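Local atomic coordinates of 361aa long hypothetical D-aminopeptidase (Pyrococcus horikoshii, PDB entry 2DRH), a protein that is of unproven function but probably acts as an aminopeptidase. Residues A267-Y272 with A318-I323; R212-I217 with Y272-S277. All blocks are in the same frame, centred on the assembly; numbering follows the deposited sequence.

Overall arrangement
Contact 1 and contact 2 lie about 10 Å apart between centres, and both are largely buried. Contact 1 sits deeper, about 12 Å from the centre of the chain against about 17 Å for contact 2. It joins the end of helix 252-268 to helix 309-328, where aliphatic packing is supplemented by an ion pair whose arginine is partly exposed. In contact 2, hydroxyl and carboxylate bonds and a water join two loops next to the second subunit. Tyr272 belongs to both 267-272 and 272-277, which follow one another out of helix 252-268. The contacts also meet through the backbone, where Thr269 O probably accepts a hydrogen bond from Thr216 N (2.8 Å). Each reaches the second subunit.

Contact 1 of 2, residues A267-Y272 with A318-I323; sequences ARTGGY and AVEEAI
Glu320 and Thr269 contribute the largest buried areas here, and their side chains run alongside in opposing senses, the methyl CG2 of Thr269 resting 3.5 Å from the methylene CG of Glu320. The same methyl also lies near the carbonyl oxygen of Glu320, so it presses on the helix backbone as well as on the side chain. With CG anti to the backbone N (chi1 -175°) and the chain extended beyond it, Glu320 carries its carboxylate along the flank of the threonine to Arg268. There OE1 of Glu320 accepts a salt-bridged hydrogen bond from NE of Arg268 at 2.9 Å. The bond is bent, with an N-H...O angle of 146°; OE1 lies close to the guanidinium plane but is approached on its syn side from somewhat out of the carboxylate plane. Water 1 closes a second route between the two groups, accepting from NH2 of Arg268 at 2.7 Å and donating to OE2 of Glu320 at 2.6 Å. Both carboxylate oxygens are thereby engaged, which limits rotation of the group.

Helix 252-268 ends at this place in a Schellman motif, in which Gly270 takes a positive phi and its N bonds back to O of Ala267. Thr269, just before that glycine, turns its OG1 back to the carbonyl of Leu266, leaving CG2 to face helix 309-328. One turn beyond Glu320, Ile323 packs beside both branches of the threonine, nearest at the hydroxyl, its CD1 3.7 Å from OG1 of Thr269 and its CG2 at 3.8 Å from the same oxygen. Ile323 also touches Leu266 and reaches Ile240 of strand 240-246, while NH1 of Arg268 makes a weak hydrogen bond to the Ala267 carbonyl of the second subunit.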
loop_
_atom_site.group_PDB
_atom_site.type_symbol
_atom_site.label_atom_id
_atom_site.label_comp_id
_atom_site.label_asym_id
_atom_site.label_seq_id
_atom_site.Cartn_x
_atom_site.Cartn_y
_atom_site.Cartn_z
ATOM N N ALA A 267 -0.370 -20.910 -4.018
ATOM C CA ALA A 267 -0.922 -21.091 -5.361
ATOM C C ALA A 267 -0.622 -22.460 -5.965
ATOM O O ALA A 267 -1.462 -23.044 -6.656
ATOM C CB ALA A 267 -0.391 -20.007 -6.279
ATOM N N ARG A 268 0.583 -22.961 -5.700
ATOM C CA ARG A 268 1.028 -24.239 -6.224
ATOM C C ARG A 268 0.299 -25.458 -5.655
ATOM O O ARG A 268 0.332 -26.520 -6.259
ATOM C CB ARG A 268 2.550 -24.371 -6.046
ATOM C CG ARG A 268 3.341 -23.475 -7.008
ATOM C CD ARG A 268 4.857 -23.531 -6.780
ATOM N NE ARG A 268 5.442 -24.831 -7.109
ATOM C CZ ARG A 268 5.812 -25.212 -8.329
ATOM N NH1 ARG A 268 5.665 -24.393 -9.364
ATOM N NH2 ARG A 268 6.341 -26.417 -8.515
ATOM N N THR A 269 -0.355 -25.316 -4.505
ATOM C CA THR A 269 -1.103 -26.429 -3.938
ATOM C C THR A 269 -2.579 -26.322 -4.346
ATOM O O THR A 269 -3.394 -27.162 -3.968
ATOM C CB THR A 269 -1.044 -26.458 -2.387
ATOM O OG1 THR A 269 -1.701 -25.297 -1.864
ATOM C CG2 THR A 269 0.402 -26.498 -1.893
ATOM N N GLY A 270 -2.917 -25.297 -5.126
ATOM C CA GLY A 270 -4.299 -25.113 -5.544
ATOM C C GLY A 270 -5.003 -23.969 -4.823
ATOM O O GLY A 270 -6.243 -23.901 -4.803
ATOM N N GLY A 271 -4.221 -23.072 -4.224
ATOM C CA GLY A 271 -4.790 -21.934 -3.518
ATOM C C GLY A 271 -5.020 -20.766 -4.468
ATOM O O GLY A 271 -4.061 -20.193 -5.000
ATOM N N TYR A 272 -6.293 -20.411 -4.670
ATOM C CA TYR A 272 -6.672 -19.330 -5.572
ATOM C C TYR A 272 -7.144 -18.053 -4.875
ATOM O O TYR A 272 -7.517 -17.079 -5.541
ATOM C CB TYR A 272 -7.773 -19.809 -6.531
ATOM C CG TYR A 272 -7.359 -20.966 -7.422
ATOM C CD1 TYR A 272 -7.443 -22.282 -6.972
ATOM C CD2 TYR A 272 -6.852 -20.740 -8.699
ATOM C CE1 TYR A 272 -7.031 -23.343 -7.772
ATOM C CE2 TYR A 272 -6.437 -21.792 -9.509
ATOM C CZ TYR A 272 -6.527 -23.092 -9.039
ATOM O OH TYR A 272 -6.098 -24.142 -9.831
ATOM N N ALA A 318 8.944 -24.062 1.344
ATOM C CA ALA A 318 8.541 -24.364 2.710
ATOM C C ALA A 318 7.023 -24.254 2.862
ATOM O O ALA A 318 6.401 -25.086 3.512
ATOM C CB ALA A 318 9.230 -23.417 3.677
ATOM N N VAL A 319 6.432 -23.221 2.268
ATOM C CA VAL A 319 4.984 -23.036 2.357
ATOM C C VAL A 319 4.236 -24.154 1.644
ATOM O O VAL A 319 3.317 -24.728 2.205
ATOM C CB VAL A 319 4.543 -21.673 1.763
ATOM C CG1 VAL A 319 3.002 -21.625 1.607
ATOM C CG2 VAL A 319 5.002 -20.544 2.680
ATOM N N GLU A 320 4.638 -24.476 0.418
ATOM C CA GLU A 320 3.956 -25.528 -0.330
ATOM C C GLU A 320 3.951 -26.848 0.431
ATOM O O GLU A 320 2.902 -27.486 0.562
ATOM C CB GLU A 320 4.592 -25.733 -1.712
ATOM C CG GLU A 320 3.834 -26.737 -2.589
ATOM C CD GLU A 320 4.437 -26.910 -3.981
ATOM O OE1 GLU A 320 5.116 -25.974 -4.470
ATOM O OE2 GLU A 320 4.213 -27.978 -4.596
ATOM N N GLU A 321 5.112 -27.267 0.934
ATOM C CA GLU A 321 5.152 -28.517 1.662
ATOM C C GLU A 321 4.393 -28.391 2.979
ATOM O O GLU A 321 3.673 -29.310 3.371
ATOM C CB GLU A 321 6.595 -28.967 1.938
ATOM C CG GLU A 321 6.689 -30.474 2.231
ATOM C CD GLU A 321 7.970 -30.885 2.949
ATOM O OE1 GLU A 321 9.071 -30.501 2.500
ATOM O OE2 GLU A 321 7.868 -31.605 3.964
ATOM N N ALA A 322 4.546 -27.254 3.655
ATOM C CA ALA A 322 3.865 -27.042 4.929
ATOM C C ALA A 322 2.354 -27.215 4.782
ATOM O O ALA A 322 1.699 -27.749 5.682
ATOM C CB ALA A 322 4.179 -25.661 5.479
ATOM N N ILE A 323 1.806 -26.763 3.659
ATOM C CA ILE A 323 0.374 -26.893 3.416
ATOM C C ILE A 323 0.021 -28.365 3.276
ATOM O O ILE A 323 -0.914 -28.850 3.916
ATOM C CB ILE A 323 -0.057 -26.140 2.136
ATOM C CG1 ILE A 323 0.090 -24.631 2.356
ATOM C CG2 ILE A 323 -1.506 -26.498 1.772
ATOM C CD1 ILE A 323 -0.159 -23.791 1.116
HETATM O O HOH W 1 5.950 -28.176 -6.527
#

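Contact 2 of 2, residues R212-I217 with Y272-S277; sequences REDLTI and YAYNGS
Asp214 touches Tyr272 with its CB and carboxylate and meets the hydroxyl of Tyr274 with its tip. Its CB packs 3.8 Å from CE1 of Tyr272. CG, placed anti to the carbonyl carbon (chi1 -59°), turns the carboxylate to the tyrosines; it lies obliquely by CE1, with the carboxylate and ring planes 60° apart. OD1 lies near both rings, 3.8 Å from CE1 of Tyr272, but OD2 takes the bond: the hydroxyl OH of Tyr274 donates to it over a short 2.6 Å, OD2 lying near the plane of that ring. The hydroxyl meets OD2 on its syn side, 31° out of the carboxylate plane. The backbone N of Arg211 also donates to OD2, which is therefore gripped by two bonds.

The backbone end of Asp214 is tied in as well. Its carbonyl O accepts from OG1 of Thr216 at 2.8 Å, almost in line with the C=O bond, and takes a second hydrogen bond from water 2, which is in turn bonded to OH of Tyr272. This water, at the edge of the Tyr272 ring, links the phenol oxygen to the 212-217 loop, which lies between strand 198-207 and helix 222-225. Residues 272-277 lead from helix 252-268 to strand 278-285; from Tyr274 a type I turn runs to Ser277. Lys313 of the second subunit packs on Asp214 and makes a cation-pi contact with Tyr272; its charge probably favours the ionised carboxylate, which the phenol and amide donors to OD2 would stabilise further.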
loop_
_atom_site.group_PDB
_atom_site.type_symbol
_atom_site.label_atom_id
_atom_site.label_comp_id
_atom_site.label_asym_id
_atom_site.label_seq_id
_atom_site.Cartn_x
_atom_site.Cartn_y
_atom_site.Cartn_z
ATOM N N ARG A 212 -12.379 -29.096 -3.030
ATOM C CA ARG A 212 -11.815 -30.434 -3.144
ATOM C C ARG A 212 -10.984 -30.642 -4.411
ATOM O O ARG A 212 -9.867 -31.162 -4.351
ATOM C CB ARG A 212 -12.937 -31.482 -3.087
ATOM C CG ARG A 212 -12.463 -32.916 -3.301
ATOM C CD ARG A 212 -11.470 -33.350 -2.229
ATOM N NE ARG A 212 -12.097 -33.525 -0.923
ATOM C CZ ARG A 212 -12.973 -34.483 -0.640
ATOM N NH1 ARG A 212 -13.331 -35.360 -1.570
ATOM N NH2 ARG A 212 -13.498 -34.561 0.573
ATOM N N GLU A 213 -11.528 -30.222 -5.550
ATOM C CA GLU A 213 -10.859 -30.390 -6.833
ATOM C C GLU A 213 -9.668 -29.488 -7.140
ATOM O O GLU A 213 -8.991 -29.694 -8.151
ATOM C CB GLU A 213 -11.876 -30.276 -7.976
ATOM C CG GLU A 213 -12.930 -29.201 -7.772
ATOM C CD GLU A 213 -13.817 -29.494 -6.571
ATOM O OE1 GLU A 213 -14.390 -30.602 -6.518
ATOM O OE2 GLU A 213 -13.937 -28.624 -5.683
ATOM N N ASP A 214 -9.402 -28.493 -6.300
ATOM C CA ASP A 214 -8.264 -27.620 -6.558
ATOM C C ASP A 214 -6.948 -28.268 -6.116
ATOM O O ASP A 214 -5.903 -28.053 -6.731
ATOM C CB ASP A 214 -8.422 -26.280 -5.829
ATOM C CG ASP A 214 -9.677 -25.522 -6.241
ATOM O OD1 ASP A 214 -10.046 -25.550 -7.436
ATOM O OD2 ASP A 214 -10.284 -24.881 -5.361
ATOM N N LEU A 215 -7.013 -29.069 -5.058
ATOM C CA LEU A 215 -5.838 -29.726 -4.489
ATOM C C LEU A 215 -4.797 -30.200 -5.503
ATOM O O LEU A 215 -5.054 -31.061 -6.351
ATOM C CB LEU A 215 -6.275 -30.893 -3.591
ATOM C CG LEU A 215 -5.173 -31.639 -2.819
ATOM C CD1 LEU A 215 -4.326 -30.665 -2.004
ATOM C CD2 LEU A 215 -5.813 -32.676 -1.913
ATOM N N THR A 216 -3.605 -29.620 -5.394
ATOM C CA THR A 216 -2.495 -29.948 -6.272
ATOM C C THR A 216 -1.299 -30.332 -5.407
ATOM O O THR A 216 -0.826 -29.525 -4.608
ATOM C CB THR A 216 -2.123 -28.734 -7.128
ATOM O OG1 THR A 216 -3.312 -28.213 -7.738
ATOM C CG2 THR A 216 -1.121 -29.127 -8.210
ATOM N N ILE A 217 -0.818 -31.564 -5.558
ATOM C CA ILE A 217 0.319 -32.023 -4.760
ATOM C C ILE A 217 1.507 -32.365 -5.637
ATOM O O ILE A 217 1.491 -33.356 -6.360
ATOM C CB ILE A 217 -0.047 -33.257 -3.900
ATOM C CG1 ILE A 217 -1.185 -32.903 -2.938
ATOM C CG2 ILE A 217 1.173 -33.721 -3.108
ATOM C CD1 ILE A 217 -1.583 -34.029 -1.999
ATOM N N TYR A 272 -6.293 -20.411 -4.670
ATOM C CA TYR A 272 -6.672 -19.330 -5.572
ATOM C C TYR A 272 -7.144 -18.053 -4.875
ATOM O O TYR A 272 -7.517 -17.079 -5.541
ATOM C CB TYR A 272 -7.773 -19.809 -6.531
ATOM C CG TYR A 272 -7.359 -20.966 -7.422
ATOM C CD1 TYR A 272 -7.443 -22.282 -6.972
ATOM C CD2 TYR A 272 -6.852 -20.740 -8.699
ATOM C CE1 TYR A 272 -7.031 -23.343 -7.772
ATOM C CE2 TYR A 272 -6.437 -21.792 -9.509
ATOM C CZ TYR A 272 -6.527 -23.092 -9.039
ATOM O OH TYR A 272 -6.098 -24.142 -9.831
ATOM N N ALA A 273 -7.133 -18.060 -3.545
ATOM C CA ALA A 273 -7.567 -16.908 -2.761
ATOM C C ALA A 273 -8.986 -16.474 -3.158
ATOM O O ALA A 273 -9.198 -15.358 -3.631
ATOM C CB ALA A 273 -6.586 -15.745 -2.945
ATOM N N TYR A 274 -9.954 -17.364 -2.971
ATOM C CA TYR A 274 -11.336 -17.025 -3.296
ATOM C C TYR A 274 -11.754 -15.806 -2.482
ATOM O O TYR A 274 -11.067 -15.403 -1.532
ATOM C CB TYR A 274 -12.265 -18.206 -2.997
ATOM C CG TYR A 274 -12.003 -19.407 -3.876
ATOM C CD1 TYR A 274 -11.883 -19.267 -5.261
ATOM C CD2 TYR A 274 -11.884 -20.685 -3.330
ATOM C CE1 TYR A 274 -11.651 -20.372 -6.082
ATOM C CE2 TYR A 274 -11.652 -21.798 -4.143
ATOM C CZ TYR A 274 -11.538 -21.633 -5.514
ATOM O OH TYR A 274 -11.328 -22.729 -6.315
ATOM N N ASN A 275 -12.890 -15.223 -2.850
ATOM C CA ASN A 275 -13.374 -14.036 -2.173
ATOM C C ASN A 275 -13.362 -14.046 -0.648
ATOM O O ASN A 275 -12.897 -13.089 -0.028
ATOM C CB ASN A 275 -14.787 -13.699 -2.626
ATOM C CG ASN A 275 -15.320 -12.478 -1.926
ATOM O OD1 ASN A 275 -14.824 -11.366 -2.128
ATOM N ND2 ASN A 275 -16.325 -12.672 -1.083
ATOM N N GLY A 276 -13.903 -15.101 -0.047
ATOM C CA GLY A 276 -13.952 -15.168 1.400
ATOM C C GLY A 276 -12.759 -15.825 2.085
ATOM O O GLY A 276 -12.823 -16.146 3.272
ATOM N N SER A 277 -11.666 -16.017 1.360
ATOM C CA SER A 277 -10.501 -16.660 1.951
ATOM C C SER A 277 -9.481 -15.673 2.509
ATOM O O SER A 277 -8.851 -14.918 1.766
ATOM C CB SER A 277 -9.829 -17.567 0.924
ATOM O OG SER A 277 -8.864 -18.392 1.541
HETATM O O HOH W 2 -5.844 -26.568 -8.978
#